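Local coordinates for protein similar to phosphinothricin acetyltransferase (Bacillus subtilis, PDB 1VHS) that probably transfers the acetyl group of acetyl-CoA to phosphinothricin, a member of the GNAT acetyltransferase family that would confer resistance to this herbicide and antibiotic, at residues A[119-124]-A[157-162]; A[50-55]-A[70-75]. All coordinates share one frame; numbering follows the deposited sequence.

Contact 1 (A[119-124]-A[157-162]); sequences MAFIFG and LKILGR
Ala120 and Leu160, and next to them Ile122 and Lys158, are the hydrogen-bonded pairs of two antiparallel neighbours in the central sheet of a GNAT fold. Leu160 N reaches Ala120 O at 2.9 Å almost straight, 174° at the hydrogen, and lies in the carbonyl plane; Lys158 N meets Ile122 O at 2.8 Å, tilted 27° from the plane of the Ile122 carbonyl. Beyond Ala120 and Leu160, at the non-hydrogen-bonded pair Met119/Gly161, Met119 CA makes a CH...O contact with Leu160 O. One sheet face carries Phe121, Leu157 and Ile159. The Ile159 CD1 methyl lies over one Phe121 ring face, though its modelled approach is doubtfully close and Ile159 has a second conformer; Leu157 CD2 comes to the ring edge, 3.6 Å from Phe121 CD2. On the other face Ile122 CD1 and Leu160 CD2 meet at 4.1 Å, and Phe133 of helix 127-135 packs on both; branched aliphatic chains suit this buried face beneath the helix. Ile122 also lies close to Asn126, predicted to help bind acetyl-CoA. Lys158, extended beyond CG, carries its amine to a salt bridge with Glu140 of neighbouring strand 139-150, and one water takes a bond from Lys158 NZ (3.2 Å) while donating to Gly124 O.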
# COMPACT_ATOMS: atom_id res chain seq x y z
N MSE A 119 9.79 1.98 -1.78
CA MSE A 119 9.82 0.60 -1.31
C MSE A 119 8.42 0.06 -1.03
O MSE A 119 7.50 0.81 -0.69
CB MSE A 119 10.66 0.48 -0.03
CG MSE A 119 12.16 0.61 -0.26
SE MSE A 119 13.14 0.44 1.41
CE MSE A 119 12.80 2.17 2.05
N ALA A 120 8.27 -1.26 -1.16
CA ALA A 120 7.00 -1.93 -0.91
C ALA A 120 7.26 -3.13 -0.01
O ALA A 120 8.21 -3.88 -0.23
CB ALA A 120 6.38 -2.40 -2.23
N PHE A 121 6.42 -3.30 1.01
CA PHE A 121 6.55 -4.42 1.95
C PHE A 121 5.49 -5.45 1.60
O PHE A 121 4.29 -5.21 1.78
CB PHE A 121 6.35 -3.91 3.38
CG PHE A 121 7.47 -3.02 3.87
CD1 PHE A 121 7.82 -1.88 3.17
CD2 PHE A 121 8.17 -3.34 5.03
CE1 PHE A 121 8.86 -1.06 3.61
CE2 PHE A 121 9.21 -2.52 5.49
CZ PHE A 121 9.55 -1.38 4.77
N ILE A 122 5.95 -6.59 1.09
CA ILE A 122 5.06 -7.65 0.64
C ILE A 122 5.43 -9.00 1.24
O ILE A 122 6.60 -9.38 1.27
CB ILE A 122 5.12 -7.76 -0.91
CG1 ILE A 122 4.82 -6.40 -1.54
CG2 ILE A 122 4.15 -8.82 -1.41
CD1 ILE A 122 5.12 -6.31 -3.04
N PHE A 123 4.43 -9.72 1.73
CA PHE A 123 4.69 -11.04 2.30
C PHE A 123 5.32 -11.95 1.25
O PHE A 123 4.93 -11.94 0.09
CB PHE A 123 3.39 -11.66 2.81
CG PHE A 123 2.92 -11.07 4.10
CD1 PHE A 123 1.56 -10.85 4.32
CD2 PHE A 123 3.82 -10.76 5.11
CE1 PHE A 123 1.12 -10.32 5.53
CE2 PHE A 123 3.38 -10.23 6.32
CZ PHE A 123 2.03 -10.01 6.53
N GLY A 124 6.29 -12.75 1.68
CA GLY A 124 6.98 -13.65 0.77
C GLY A 124 6.10 -14.62 -0.00
O GLY A 124 6.46 -15.05 -1.10
N LEU A 157 8.72 -11.51 5.31
CA LEU A 157 8.38 -10.21 4.75
C LEU A 157 9.46 -9.85 3.74
O LEU A 157 10.65 -9.82 4.07
CB LEU A 157 8.34 -9.13 5.83
CG LEU A 157 7.95 -7.74 5.30
CD1 LEU A 157 6.48 -7.77 4.83
CD2 LEU A 157 8.15 -6.69 6.38
N LYS A 158 9.06 -9.63 2.49
CA LYS A 158 10.02 -9.24 1.48
C LYS A 158 9.92 -7.73 1.27
O LYS A 158 8.83 -7.15 1.35
CB LYS A 158 9.75 -9.94 0.15
CG LYS A 158 10.34 -11.34 0.07
CD LYS A 158 10.27 -11.89 -1.35
CE LYS A 158 11.00 -13.22 -1.44
NZ LYS A 158 11.20 -13.64 -2.85
N ILE A 159 11.06 -7.10 1.03
CA ILE A 159 11.08 -5.67 0.78
C ILE A 159 11.54 -5.50 -0.66
O ILE A 159 12.61 -5.97 -1.04
CB ILE A 159 12.09 -4.92 1.69
CG1 ILE A 159 11.79 -5.22 3.16
CG2 ILE A 159 11.99 -3.41 1.43
CD1 ILE A 159 10.34 -5.09 3.53
N LEU A 160 10.70 -4.85 -1.47
CA LEU A 160 11.05 -4.60 -2.86
C LEU A 160 11.28 -3.11 -3.00
O LEU A 160 10.59 -2.30 -2.38
CB LEU A 160 9.91 -5.04 -3.79
CG LEU A 160 9.89 -6.51 -4.22
CD1 LEU A 160 9.89 -7.43 -3.02
CD2 LEU A 160 8.65 -6.75 -5.07
N GLY A 161 12.26 -2.75 -3.81
CA GLY A 161 12.54 -1.34 -3.97
C GLY A 161 12.82 -0.94 -5.39
O GLY A 161 13.17 -1.76 -6.23
N ARG A 162 12.66 0.35 -5.66
CA ARG A 162 12.94 0.88 -6.98
C ARG A 162 13.39 2.31 -6.87
O ARG A 162 12.77 3.11 -6.17
CB ARG A 162 11.71 0.82 -7.88
CG ARG A 162 11.97 1.60 -9.17
CD ARG A 162 10.87 1.49 -10.17
NE ARG A 162 11.09 2.47 -11.23
CZ ARG A 162 10.15 2.82 -12.11
NH1 ARG A 162 10.42 3.73 -13.03
NH2 ARG A 162 8.96 2.25 -12.05
O HOH W 1 8.47 -15.29 -2.60

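Contact 2 (A[50-55]-A[70-75]); sequences ESRPLY and FETFYG
Phe70 and Pro53 meet where the beta hairpin of strands 54-58 and 64-72, part of the GNAT sheet, opens at its far end. The hairpin strands run antiparallel, and Phe70 N gives Pro53 O a bond of 3.0 Å, 161° at the hydrogen. Having no N-H, Pro53 cannot return a bond to the partner strand, in keeping with the single bond at this end of the hairpin. Pro53 O also lies at the ring's edge, in its plane, 3.6 Å from Phe70 CD1. With CG anti to its carbonyl carbon (chi1 -73°), Phe70 sends the ring toward the proline side, and Pro53 CD approaches Phe70 CD1 at 4.3 Å. Tyr55 leans in from beyond: its ring atom CE1 comes within 3.8 Å of Phe70 CE1, the two side chains crossing at a slant. Ala106 and Ile109 of helix 98-109 pack against Phe70, a buried setting that suits a large apolar ring. Arg52, next to Pro53, lies alongside Phe70's backbone, its CB 3.7 Å from Phe70 O and its CG near Thr72 CG2. The bend at chi2 (-68°) folds its chain back, so that the guanidinium group can also reach Leu113 O. Within the loop, Arg52 NH2 donates to Ser51 O at 2.6 Å, with the oxygen in the guanidinium plane but the nitrogen well above the carbonyl plane.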
# COMPACT_ATOMS: atom_id res chain seq x y z
N GLU A 50 1.00 16.58 2.36
CA GLU A 50 0.91 16.99 0.97
C GLU A 50 1.94 16.27 0.11
O GLU A 50 1.69 16.03 -1.07
CB GLU A 50 1.10 18.51 0.87
CG GLU A 50 0.91 19.05 -0.53
CD GLU A 50 0.88 20.57 -0.56
OE1 GLU A 50 0.06 21.16 0.17
OE2 GLU A 50 1.68 21.17 -1.32
N SER A 51 3.08 15.94 0.69
CA SER A 51 4.14 15.24 -0.03
C SER A 51 4.06 13.72 0.11
O SER A 51 4.63 12.99 -0.70
CB SER A 51 5.52 15.73 0.43
OG SER A 51 5.78 15.34 1.77
N ARG A 52 3.37 13.25 1.15
CA ARG A 52 3.21 11.81 1.40
C ARG A 52 1.72 11.59 1.64
O ARG A 52 1.27 11.39 2.77
CB ARG A 52 4.03 11.40 2.61
CG ARG A 52 5.53 11.66 2.42
CD ARG A 52 6.11 10.73 1.35
NE ARG A 52 7.54 10.98 1.10
CZ ARG A 52 8.02 11.89 0.27
NH1 ARG A 52 9.33 12.03 0.12
NH2 ARG A 52 7.20 12.66 -0.44
N PRO A 53 0.93 11.62 0.57
CA PRO A 53 -0.52 11.45 0.67
C PRO A 53 -1.14 10.07 0.57
O PRO A 53 -0.49 9.07 0.28
CB PRO A 53 -1.03 12.37 -0.43
CG PRO A 53 -0.01 12.16 -1.51
CD PRO A 53 1.33 12.03 -0.80
N LEU A 54 -2.44 10.07 0.84
CA LEU A 54 -3.27 8.89 0.76
C LEU A 54 -4.26 9.21 -0.34
O LEU A 54 -4.95 10.24 -0.29
CB LEU A 54 -4.02 8.67 2.07
CG LEU A 54 -5.02 7.51 2.05
CD1 LEU A 54 -4.27 6.21 1.79
CD2 LEU A 54 -5.76 7.44 3.38
N TYR A 55 -4.30 8.37 -1.37
CA TYR A 55 -5.23 8.55 -2.47
C TYR A 55 -6.25 7.43 -2.45
O TYR A 55 -5.93 6.31 -2.08
CB TYR A 55 -4.52 8.49 -3.82
CG TYR A 55 -3.52 9.59 -4.06
CD1 TYR A 55 -2.19 9.44 -3.65
CD2 TYR A 55 -3.89 10.77 -4.70
CE1 TYR A 55 -1.26 10.45 -3.87
CE2 TYR A 55 -2.96 11.79 -4.92
CZ TYR A 55 -1.65 11.62 -4.50
OH TYR A 55 -0.73 12.62 -4.70
N PHE A 70 1.27 6.71 0.61
CA PHE A 70 2.71 6.95 0.56
C PHE A 70 3.07 7.26 2.00
O PHE A 70 2.42 8.08 2.65
CB PHE A 70 3.07 8.13 -0.34
CG PHE A 70 2.91 7.85 -1.80
CD1 PHE A 70 1.72 8.13 -2.46
CD2 PHE A 70 3.95 7.28 -2.52
CE1 PHE A 70 1.56 7.83 -3.81
CE2 PHE A 70 3.81 6.97 -3.87
CZ PHE A 70 2.61 7.25 -4.52
N GLU A 71 4.09 6.59 2.52
CA GLU A 71 4.49 6.81 3.91
C GLU A 71 5.98 7.02 4.03
O GLU A 71 6.75 6.54 3.20
CB GLU A 71 4.03 5.63 4.76
CG GLU A 71 2.51 5.54 4.87
CD GLU A 71 2.03 4.21 5.42
OE1 GLU A 71 2.58 3.76 6.45
OE2 GLU A 71 1.11 3.62 4.82
N THR A 72 6.38 7.74 5.07
CA THR A 72 7.80 8.00 5.31
C THR A 72 8.48 6.71 5.71
O THR A 72 7.85 5.82 6.28
CB THR A 72 7.99 9.01 6.45
OG1 THR A 72 7.45 8.48 7.66
CG2 THR A 72 7.30 10.32 6.13
N PHE A 73 9.77 6.60 5.40
CA PHE A 73 10.52 5.41 5.76
C PHE A 73 11.01 5.60 7.19
O PHE A 73 10.80 4.75 8.05
CB PHE A 73 11.72 5.22 4.83
CG PHE A 73 12.65 4.12 5.27
CD1 PHE A 73 12.22 2.79 5.27
CD2 PHE A 73 13.93 4.42 5.70
CE1 PHE A 73 13.08 1.78 5.71
CE2 PHE A 73 14.79 3.41 6.14
CZ PHE A 73 14.36 2.09 6.14
N TYR A 74 11.67 6.74 7.42
CA TYR A 74 12.19 7.07 8.74
C TYR A 74 12.11 8.58 8.93
O TYR A 74 12.54 9.35 8.06
CB TYR A 74 13.64 6.61 8.87
CG TYR A 74 14.16 6.67 10.29
CD1 TYR A 74 13.65 5.84 11.28
CD2 TYR A 74 15.17 7.58 10.65
CE1 TYR A 74 14.12 5.90 12.60
CE2 TYR A 74 15.64 7.65 11.96
CZ TYR A 74 15.11 6.81 12.92
OH TYR A 74 15.57 6.88 14.22
N GLY A 75 11.57 9.00 10.07
CA GLY A 75 11.44 10.42 10.37
C GLY A 75 12.77 11.11 10.58
O GLY A 75 13.05 11.64 11.65

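Both contacts belong to one mixed sheet, yet their centres stand about 17 Å apart. Contact 1 is the more buried, a regular antiparallel pairing between strands 117-123 and 153-163, with helix 127-135 against one face. Contact 2 is partly buried and lies where the 54-58/64-72 hairpin gives way to loops; a single backbone bond spans it, and an aromatic pair faces helix 98-109. The chemistry follows: four backbone bonds with aliphatic chains packed on one another and on phenylalanine rings in contact 1, against aromatic rings, a proline and an arginine that grips loop carbonyls in contact 2. The two meet directly where Met119 CE packs against Phe73 CD1 at 3.3 Å.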